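Local coordinates for protein nicastrin (PDB 4R12) that probably serves as the membrane-anchored, putatively substrate-recruiting subunit of the gamma-secretase complex, with a large extracellular part, in the intramembrane cleavage of proteins such as Notch receptors, at residues D174-G179 / S575-T580; R228-I232 / N479-Y485; L509-T513 / V539-T543. All blocks are in the same frame, centred on the assembly; numbering follows the deposited sequence.

Contact 1: residues D174-G179 / S575-T580; sequences DSFMQG and SNWDYT
Ser575 turns its OG toward the backbone of Gln178 and Gly179 and makes the tight end of this contact. Its OG lies anti to its own backbone N (chi1 177°), which brings it against segment 174-179, where it accepts from Gly179 N at 2.9 Å and donates to Asn576 O in its own segment. Asn576 O also takes Gln178 N at 3.1 Å, the two donors arriving from opposite faces of the carbonyl plane. Beside these bonds Met177 and Trp577 run alongside each other, pointing the same way, in a Met-aromatic contact: SD meets the ring obliquely, 3.5 Å from Trp577 CE3, and the methyl CE follows the same atom. Around Phe176 two waters stand between the backbones, one bridging Phe176 N to Tyr579 O, the other Phe176 O to Asp578 N. The backbones close again where Thr580 CA meets Asp174 O at 3.2 Å. The outer pair is loose, with Asp174 OD2 3.6 Å from Tyr579 OH and the exposed tyrosine ring turned 53° from the carboxylate. The two loops leave strands 169-174 and 572-575; strand 21-29 packs on Met177 and Trp577, Ser37 and Ser38 bond the backbone of 175-177, and strand 581-586 continues beyond Thr580 to pair antiparallel with 169-174.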
loop_
_atom_site.group_PDB
_atom_site.type_symbol
_atom_site.label_atom_id
_atom_site.label_comp_id
_atom_site.label_asym_id
_atom_site.label_seq_id
_atom_site.Cartn_x
_atom_site.Cartn_y
_atom_site.Cartn_z
ATOM N N ASP A 174 -12.221 -22.604 3.437
ATOM C CA ASP A 174 -11.416 -23.041 2.298
ATOM C C ASP A 174 -10.456 -21.944 1.855
ATOM O O ASP A 174 -10.887 -20.889 1.379
ATOM C CB ASP A 174 -12.306 -23.424 1.108
ATOM C CG ASP A 174 -13.328 -24.475 1.456
ATOM O OD1 ASP A 174 -12.956 -25.472 2.104
ATOM O OD2 ASP A 174 -14.507 -24.304 1.078
ATOM N N SER A 175 -9.162 -22.192 2.010
ATOM C CA SER A 175 -8.143 -21.276 1.517
ATOM C C SER A 175 -6.842 -22.032 1.341
ATOM O O SER A 175 -5.857 -21.764 2.024
ATOM C CB SER A 175 -7.961 -20.081 2.466
ATOM O OG SER A 175 -7.489 -20.492 3.741
ATOM N N PHE A 176 -6.844 -22.994 0.419
ATOM C CA PHE A 176 -5.670 -23.817 0.193
ATOM C C PHE A 176 -4.602 -23.084 -0.600
ATOM O O PHE A 176 -4.831 -22.693 -1.741
ATOM C CB PHE A 176 -6.012 -25.113 -0.541
ATOM C CG PHE A 176 -4.800 -25.964 -0.809
ATOM C CD1 PHE A 176 -4.163 -26.620 0.235
ATOM C CD2 PHE A 176 -4.275 -26.073 -2.086
ATOM C CE1 PHE A 176 -3.032 -27.385 0.007
ATOM C CE2 PHE A 176 -3.138 -26.846 -2.327
ATOM C CZ PHE A 176 -2.519 -27.499 -1.279
ATOM N N MET A 177 -3.434 -22.923 0.018
ATOM C CA MET A 177 -2.305 -22.231 -0.589
ATOM C C MET A 177 -1.350 -23.230 -1.221
ATOM O O MET A 177 -0.771 -24.067 -0.533
ATOM C CB MET A 177 -1.576 -21.376 0.459
ATOM C CG MET A 177 -2.471 -20.318 1.112
ATOM S SD MET A 177 -2.887 -18.973 -0.020
ATOM C CE MET A 177 -4.628 -18.747 0.356
ATOM N N GLN A 178 -1.195 -23.152 -2.536
ATOM C CA GLN A 178 -0.350 -24.110 -3.242
ATOM C C GLN A 178 1.118 -23.956 -2.880
ATOM O O GLN A 178 1.840 -24.934 -2.796
ATOM C CB GLN A 178 -0.508 -23.969 -4.748
ATOM C CG GLN A 178 -1.852 -24.382 -5.272
ATOM C CD GLN A 178 -1.833 -24.520 -6.773
ATOM O OE1 GLN A 178 -1.481 -25.576 -7.305
ATOM N NE2 GLN A 178 -2.188 -23.446 -7.467
ATOM N N GLY A 179 1.552 -22.719 -2.669
ATOM C CA GLY A 179 2.940 -22.451 -2.347
ATOM C C GLY A 179 3.254 -22.642 -0.874
ATOM O O GLY A 179 2.448 -22.311 -0.002
ATOM N N SER A 575 1.867 -17.112 -2.350
ATOM C CA SER A 575 1.274 -18.363 -2.828
ATOM C C SER A 575 0.199 -18.134 -3.875
ATOM O O SER A 575 -0.618 -17.210 -3.740
ATOM C CB SER A 575 0.660 -19.136 -1.667
ATOM O OG SER A 575 0.017 -20.311 -2.133
ATOM N N ASN A 576 0.188 -18.980 -4.905
ATOM C CA ASN A 576 -0.978 -19.097 -5.784
ATOM C C ASN A 576 -2.099 -19.768 -5.013
ATOM O O ASN A 576 -1.842 -20.530 -4.078
ATOM C CB ASN A 576 -0.686 -19.926 -7.048
ATOM C CG ASN A 576 0.360 -19.293 -7.958
ATOM O OD1 ASN A 576 0.624 -18.096 -7.888
ATOM N ND2 ASN A 576 0.958 -20.108 -8.823
ATOM N N TRP A 577 -3.341 -19.492 -5.399
ATOM C CA TRP A 577 -4.469 -20.269 -4.899
ATOM C C TRP A 577 -5.616 -20.305 -5.908
ATOM O O TRP A 577 -5.762 -19.395 -6.735
ATOM C CB TRP A 577 -4.956 -19.716 -3.559
ATOM C CG TRP A 577 -5.513 -18.321 -3.612
ATOM C CD1 TRP A 577 -6.764 -17.949 -4.033
ATOM C CD2 TRP A 577 -4.854 -17.118 -3.199
ATOM N NE1 TRP A 577 -6.911 -16.584 -3.914
ATOM C CE2 TRP A 577 -5.755 -16.054 -3.407
ATOM C CE3 TRP A 577 -3.587 -16.836 -2.682
ATOM C CZ2 TRP A 577 -5.429 -14.728 -3.112
ATOM C CZ3 TRP A 577 -3.266 -15.517 -2.390
ATOM C CH2 TRP A 577 -4.186 -14.481 -2.608
ATOM N N ASP A 578 -6.426 -21.358 -5.832
ATOM C CA ASP A 578 -7.552 -21.528 -6.757
ATOM C C ASP A 578 -8.757 -20.709 -6.331
ATOM O O ASP A 578 -9.305 -19.939 -7.124
ATOM C CB ASP A 578 -7.945 -23.006 -6.873
ATOM C CG ASP A 578 -6.987 -23.794 -7.746
ATOM O OD1 ASP A 578 -6.070 -23.173 -8.334
ATOM O OD2 ASP A 578 -7.154 -25.032 -7.856
ATOM N N TYR A 579 -9.175 -20.876 -5.079
ATOM C CA TYR A 579 -10.347 -20.161 -4.577
ATOM C C TYR A 579 -10.379 -20.087 -3.053
ATOM O O TYR A 579 -9.743 -20.885 -2.354
ATOM C CB TYR A 579 -11.634 -20.825 -5.072
ATOM C CG TYR A 579 -12.017 -22.041 -4.263
ATOM C CD1 TYR A 579 -11.339 -23.238 -4.422
ATOM C CD2 TYR A 579 -13.048 -21.987 -3.331
ATOM C CE1 TYR A 579 -11.675 -24.352 -3.683
ATOM C CE2 TYR A 579 -13.393 -23.095 -2.583
ATOM C CZ TYR A 579 -12.701 -24.278 -2.763
ATOM O OH TYR A 579 -13.032 -25.397 -2.026
ATOM N N THR A 580 -11.148 -19.126 -2.554
ATOM C CA THR A 580 -11.330 -18.917 -1.126
ATOM C C THR A 580 -12.819 -18.909 -0.787
ATOM O O THR A 580 -13.606 -18.275 -1.493
ATOM C CB THR A 580 -10.668 -17.595 -0.689
ATOM O OG1 THR A 580 -9.285 -17.831 -0.394
ATOM C CG2 THR A 580 -11.366 -17.012 0.535
HETATM O O HOH W 1 -9.210 -23.349 -1.292
HETATM O O HOH W 2 -5.967 -23.327 -3.956
#

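Contact 2: residues R228-I232 / N479-Y485; sequences RDLSI and NEVPNFY
Arg228 lays its aliphatic chain over one face of the Tyr485 ring. CB starts at the rim, 3.7 Å from Tyr485 CD2; CG follows near Tyr485 CG; CD then stands over the ring centre, 3.4 Å from the centroid and only 2° off the normal, a well-centred CH-pi contact. The bend at chi3 (-81°) accompanies a guanidinium lifted away from the face, its plane 62° from the ring's, so any cation-pi attraction is long and weak; NH2 bonds Thr25 instead, and Tyr485 OH bonds Glu574. Next along, Ser231 sits at the centre of an inverse gamma turn and works at both ends: its OG donates to Arg228 O and accepts from Tyr485 N at 3.1 Å, while its carbonyl O accepts from Phe484 N at 3.0 Å. Asn479 forms an Asx turn through OD1 to Val481 N, leaving ND2 to donate to Asp229 O at 2.9 Å, almost within its own amide plane. One water ties Asp229 OD1, Asn479 ND2 and Asn483 OD1 together. On the apolar side, Ile232 CG1 meets Val481 CG1 at 3.8 Å, the side chains crossing at about a right angle. The joint thus rests largely on side-chain-to-backbone bonds, with one direct backbone bond and a shared water, a methylene-on-ring contact at one end and a small aliphatic patch at the other.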
loop_
_atom_site.group_PDB
_atom_site.type_symbol
_atom_site.label_atom_id
_atom_site.label_comp_id
_atom_site.label_asym_id
_atom_site.label_seq_id
_atom_site.Cartn_x
_atom_site.Cartn_y
_atom_site.Cartn_z
ATOM N N ARG A 228 -5.034 -8.906 3.962
ATOM C CA ARG A 228 -4.616 -7.921 2.970
ATOM C C ARG A 228 -5.755 -7.381 2.088
ATOM O O ARG A 228 -5.597 -6.324 1.456
ATOM C CB ARG A 228 -3.474 -8.505 2.120
ATOM C CG ARG A 228 -2.131 -8.519 2.917
ATOM C CD ARG A 228 -1.029 -9.352 2.261
ATOM N NE ARG A 228 -1.161 -10.788 2.526
ATOM C CZ ARG A 228 -0.777 -11.386 3.655
ATOM N NH1 ARG A 228 -0.235 -10.680 4.643
ATOM N NH2 ARG A 228 -0.941 -12.705 3.801
ATOM N N ASP A 229 -6.899 -8.060 2.060
ATOM C CA ASP A 229 -8.065 -7.499 1.369
ATOM C C ASP A 229 -8.650 -6.323 2.148
ATOM O O ASP A 229 -9.510 -5.613 1.641
ATOM C CB ASP A 229 -9.152 -8.549 1.150
ATOM C CG ASP A 229 -8.719 -9.634 0.190
ATOM O OD1 ASP A 229 -8.196 -9.298 -0.898
ATOM O OD2 ASP A 229 -8.868 -10.825 0.545
ATOM N N LEU A 230 -8.184 -6.128 3.385
ATOM C CA LEU A 230 -8.669 -5.044 4.237
ATOM C C LEU A 230 -7.612 -3.962 4.431
ATOM O O LEU A 230 -7.712 -3.162 5.360
ATOM C CB LEU A 230 -9.095 -5.568 5.617
ATOM C CG LEU A 230 -10.234 -6.591 5.610
ATOM C CD1 LEU A 230 -10.549 -7.074 7.028
ATOM C CD2 LEU A 230 -11.471 -5.948 4.960
ATOM N N SER A 231 -6.616 -3.936 3.549
ATOM C CA SER A 231 -5.465 -3.055 3.705
ATOM C C SER A 231 -5.709 -1.611 3.235
ATOM O O SER A 231 -5.037 -1.135 2.292
ATOM C CB SER A 231 -4.262 -3.647 2.948
ATOM O OG SER A 231 -4.599 -3.871 1.585
ATOM N N ILE A 232 -6.653 -0.937 3.886
ATOM C CA ILE A 232 -6.918 0.483 3.646
ATOM C C ILE A 232 -5.665 1.318 3.912
ATOM O O ILE A 232 -5.313 2.194 3.110
ATOM C CB ILE A 232 -8.071 0.986 4.533
ATOM C CG1 ILE A 232 -9.355 0.203 4.219
ATOM C CG2 ILE A 232 -8.291 2.518 4.377
ATOM C CD1 ILE A 232 -10.541 0.643 5.043
ATOM N N ASN A 479 -14.109 -5.917 -4.633
ATOM C CA ASN A 479 -14.059 -5.569 -3.226
ATOM C C ASN A 479 -14.152 -4.044 -3.077
ATOM O O ASN A 479 -13.291 -3.310 -3.565
ATOM C CB ASN A 479 -12.764 -6.130 -2.599
ATOM C CG ASN A 479 -12.604 -5.764 -1.120
ATOM O OD1 ASN A 479 -13.531 -5.267 -0.487
ATOM N ND2 ASN A 479 -11.409 -6.028 -0.562
ATOM N N GLU A 480 -15.198 -3.558 -2.417
ATOM C CA GLU A 480 -15.378 -2.115 -2.285
ATOM C C GLU A 480 -14.609 -1.561 -1.107
ATOM O O GLU A 480 -14.543 -0.354 -0.927
ATOM C CB GLU A 480 -16.866 -1.758 -2.149
ATOM C CG GLU A 480 -17.699 -2.199 -3.354
ATOM C CD GLU A 480 -19.137 -1.688 -3.289
ATOM O OE1 GLU A 480 -19.686 -1.562 -2.175
ATOM O OE2 GLU A 480 -19.706 -1.401 -4.360
ATOM N N VAL A 481 -14.022 -2.425 -0.289
ATOM C CA VAL A 481 -13.087 -1.922 0.723
ATOM C C VAL A 481 -11.819 -1.514 0.010
ATOM O O VAL A 481 -11.222 -2.329 -0.682
ATOM C CB VAL A 481 -12.746 -2.972 1.804
ATOM C CG1 VAL A 481 -11.705 -2.391 2.794
ATOM C CG2 VAL A 481 -14.000 -3.418 2.532
ATOM N N PRO A 482 -11.401 -0.245 0.154
ATOM C CA PRO A 482 -10.132 0.112 -0.484
ATOM C C PRO A 482 -9.015 -0.758 0.082
ATOM O O PRO A 482 -8.926 -0.880 1.303
ATOM C CB PRO A 482 -9.913 1.582 -0.091
ATOM C CG PRO A 482 -11.236 2.055 0.472
ATOM C CD PRO A 482 -11.949 0.844 0.980
ATOM N N ASN A 483 -8.216 -1.387 -0.769
ATOM C CA ASN A 483 -7.082 -2.152 -0.265
ATOM C C ASN A 483 -5.893 -2.006 -1.202
ATOM O O ASN A 483 -6.009 -2.253 -2.394
ATOM C CB ASN A 483 -7.454 -3.630 -0.061
ATOM C CG ASN A 483 -7.942 -4.315 -1.340
ATOM O OD1 ASN A 483 -7.271 -5.209 -1.868
ATOM N ND2 ASN A 483 -9.134 -3.939 -1.809
ATOM N N PHE A 484 -4.759 -1.579 -0.657
ATOM C CA PHE A 484 -3.615 -1.185 -1.481
ATOM C C PHE A 484 -2.405 -2.110 -1.321
ATOM O O PHE A 484 -1.284 -1.754 -1.692
ATOM C CB PHE A 484 -3.226 0.270 -1.155
ATOM C CG PHE A 484 -4.323 1.256 -1.482
ATOM C CD1 PHE A 484 -4.453 1.756 -2.771
ATOM C CD2 PHE A 484 -5.238 1.653 -0.517
ATOM C CE1 PHE A 484 -5.476 2.651 -3.097
ATOM C CE2 PHE A 484 -6.263 2.549 -0.839
ATOM C CZ PHE A 484 -6.370 3.041 -2.135
ATOM N N TYR A 485 -2.631 -3.305 -0.790
ATOM C CA TYR A 485 -1.569 -4.314 -0.824
ATOM C C TYR A 485 -1.200 -4.531 -2.292
ATOM O O TYR A 485 -2.078 -4.623 -3.145
ATOM C CB TYR A 485 -2.033 -5.609 -0.159
ATOM C CG TYR A 485 -1.166 -6.803 -0.490
ATOM C CD1 TYR A 485 0.187 -6.807 -0.182
ATOM C CD2 TYR A 485 -1.716 -7.939 -1.079
ATOM C CE1 TYR A 485 0.984 -7.916 -0.472
ATOM C CE2 TYR A 485 -0.932 -9.053 -1.371
ATOM C CZ TYR A 485 0.419 -9.026 -1.068
ATOM O OH TYR A 485 1.204 -10.113 -1.348
HETATM O O HOH W 3 -9.194 -7.235 -2.367
#

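Contact 3: residues L509-T513 / V539-T543; sequences LYSIT and VSSNT
Tyr510, in the last turn of helix 500-512, lies against the extended segment 539-543, where strand 536-540 of a small antiparallel sheet passes into strand 542-548 through an inverse gamma turn centred on Asn542. Its CG stands anti to the backbone N (chi1 -171°), which puts the ring against Ser541 with its OH at Val539 O. Ser541 CB sits over one ring face, 3.5 Å from the centroid and 7° off the normal, a CH-pi contact. From the ring's edge the phenol OH donates to Val539 O at 2.7 Å, the donor tilted 24° from the carbonyl plane, and Val539 CG1 adds an apolar touch at Tyr510 CE1. Thr543 comes in obliquely near the base of the ring, its CB 3.6 Å from Tyr510 CD2. A phenylalanine in place of Tyr510 would probably keep the ring face against Ser541 CB but leave Val539 O without the phenol that holds it. At the helix end the hydroxyls gather: Thr513 OG1 returns to Leu509 O, which Thr513 N also reaches from the opposite face, and Thr513 OG1 lies 2.8 Å from Ser541 OG and 2.9 Å from Thr543 OG1. Ser202 bonds both threonine hydroxyls, linking the cluster to strand 192-203, which pairs with 542-548. Outside it, a water joins Thr513 O to Asn542 N. Ser541 OG, anti to its own N, donates to Tyr510 O at 3.0 Å, in the carbonyl plane and on a lone pair.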
loop_
_atom_site.group_PDB
_atom_site.type_symbol
_atom_site.label_atom_id
_atom_site.label_comp_id
_atom_site.label_asym_id
_atom_site.label_seq_id
_atom_site.Cartn_x
_atom_site.Cartn_y
_atom_site.Cartn_z
ATOM N N LEU A 509 -4.675 9.625 -12.357
ATOM C CA LEU A 509 -3.494 10.492 -12.464
ATOM C C LEU A 509 -3.264 10.908 -13.918
ATOM O O LEU A 509 -2.983 12.069 -14.200
ATOM C CB LEU A 509 -2.241 9.786 -11.923
ATOM C CG LEU A 509 -0.905 10.548 -11.955
ATOM C CD1 LEU A 509 -1.023 11.859 -11.198
ATOM C CD2 LEU A 509 0.220 9.713 -11.362
ATOM N N TYR A 510 -3.359 9.935 -14.821
ATOM C CA TYR A 510 -3.221 10.189 -16.255
ATOM C C TYR A 510 -4.213 11.274 -16.694
ATOM O O TYR A 510 -3.848 12.229 -17.380
ATOM C CB TYR A 510 -3.447 8.892 -17.044
ATOM C CG TYR A 510 -3.112 8.973 -18.524
ATOM C CD1 TYR A 510 -3.992 9.567 -19.434
ATOM C CD2 TYR A 510 -1.914 8.448 -19.016
ATOM C CE1 TYR A 510 -3.680 9.644 -20.788
ATOM C CE2 TYR A 510 -1.595 8.522 -20.368
ATOM C CZ TYR A 510 -2.481 9.117 -21.249
ATOM O OH TYR A 510 -2.172 9.192 -22.590
ATOM N N SER A 511 -5.467 11.133 -16.276
ATOM C CA SER A 511 -6.506 12.072 -16.666
ATOM C C SER A 511 -6.287 13.478 -16.091
ATOM O O SER A 511 -6.428 14.470 -16.808
ATOM C CB SER A 511 -7.881 11.541 -16.234
ATOM O OG SER A 511 -8.886 12.481 -16.548
ATOM N N ILE A 512 -5.937 13.568 -14.805
ATOM C CA ILE A 512 -5.825 14.879 -14.164
ATOM C C ILE A 512 -4.696 15.700 -14.783
ATOM O O ILE A 512 -4.759 16.926 -14.858
ATOM C CB ILE A 512 -5.563 14.742 -12.657
ATOM C CG1 ILE A 512 -6.817 14.263 -11.941
ATOM C CG2 ILE A 512 -5.139 16.076 -12.050
ATOM C CD1 ILE A 512 -6.454 13.853 -10.494
ATOM N N THR A 513 -3.668 15.008 -15.244
ATOM C CA THR A 513 -2.484 15.676 -15.761
ATOM C C THR A 513 -2.475 15.780 -17.290
ATOM O O THR A 513 -1.469 16.159 -17.878
ATOM C CB THR A 513 -1.211 14.941 -15.297
ATOM O OG1 THR A 513 -1.280 13.577 -15.714
ATOM C CG2 THR A 513 -1.083 14.978 -13.761
ATOM N N VAL A 539 -6.831 10.641 -25.076
ATOM C CA VAL A 539 -6.315 11.593 -24.098
ATOM C C VAL A 539 -4.803 11.459 -23.996
ATOM O O VAL A 539 -4.266 10.354 -23.897
ATOM C CB VAL A 539 -6.963 11.381 -22.710
ATOM C CG1 VAL A 539 -6.440 12.390 -21.699
ATOM C CG2 VAL A 539 -8.487 11.463 -22.824
ATOM N N SER A 540 -4.120 12.595 -24.029
ATOM C CA SER A 540 -2.665 12.596 -23.989
ATOM C C SER A 540 -2.184 13.107 -22.639
ATOM O O SER A 540 -2.622 14.153 -22.178
ATOM C CB SER A 540 -2.104 13.454 -25.118
ATOM O OG SER A 540 -2.478 12.922 -26.377
ATOM N N SER A 541 -1.285 12.355 -22.023
ATOM C CA SER A 541 -0.702 12.723 -20.726
ATOM C C SER A 541 0.672 12.095 -20.568
ATOM O O SER A 541 0.878 10.943 -20.952
ATOM C CB SER A 541 -1.608 12.269 -19.575
ATOM O OG SER A 541 -1.048 12.592 -18.310
ATOM N N ASN A 542 1.594 12.844 -19.970
ATOM C CA ASN A 542 2.940 12.360 -19.666
ATOM C C ASN A 542 2.949 11.570 -18.354
ATOM O O ASN A 542 3.634 11.928 -17.390
ATOM C CB ASN A 542 3.920 13.540 -19.602
ATOM C CG ASN A 542 5.362 13.116 -19.774
ATOM O OD1 ASN A 542 5.648 11.987 -20.157
ATOM N ND2 ASN A 542 6.278 14.028 -19.496
ATOM N N THR A 543 2.176 10.487 -18.346
ATOM C CA THR A 543 1.963 9.647 -17.167
ATOM C C THR A 543 2.253 8.203 -17.540
ATOM O O THR A 543 1.826 7.744 -18.598
ATOM C CB THR A 543 0.513 9.776 -16.657
ATOM O OG1 THR A 543 0.268 11.135 -16.275
ATOM C CG2 THR A 543 0.241 8.847 -15.461
HETATM O O HOH W 4 1.016 15.507 -18.798
#

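How the contacts relate
The three contacts are separate: contacts 1 and 2 have centres about 18 Å apart and nearest atoms about 6 Å apart, while contact 3 lies about 25 Å from contact 2 and 37 Å from contact 1, centre to centre. Along the chain, contact 1 closes a long loop that contains both others, and contact 2 closes before contact 3 opens. Strand 21-29 connects the first two, touching Met177 and Trp577 of contact 1 and Asp229, Leu230 and Tyr485 of contact 2. Helix 500-512 connects the last two, packing on Phe484 and carrying Tyr510, whose side chain is about 7 Å from the bound calcium ion.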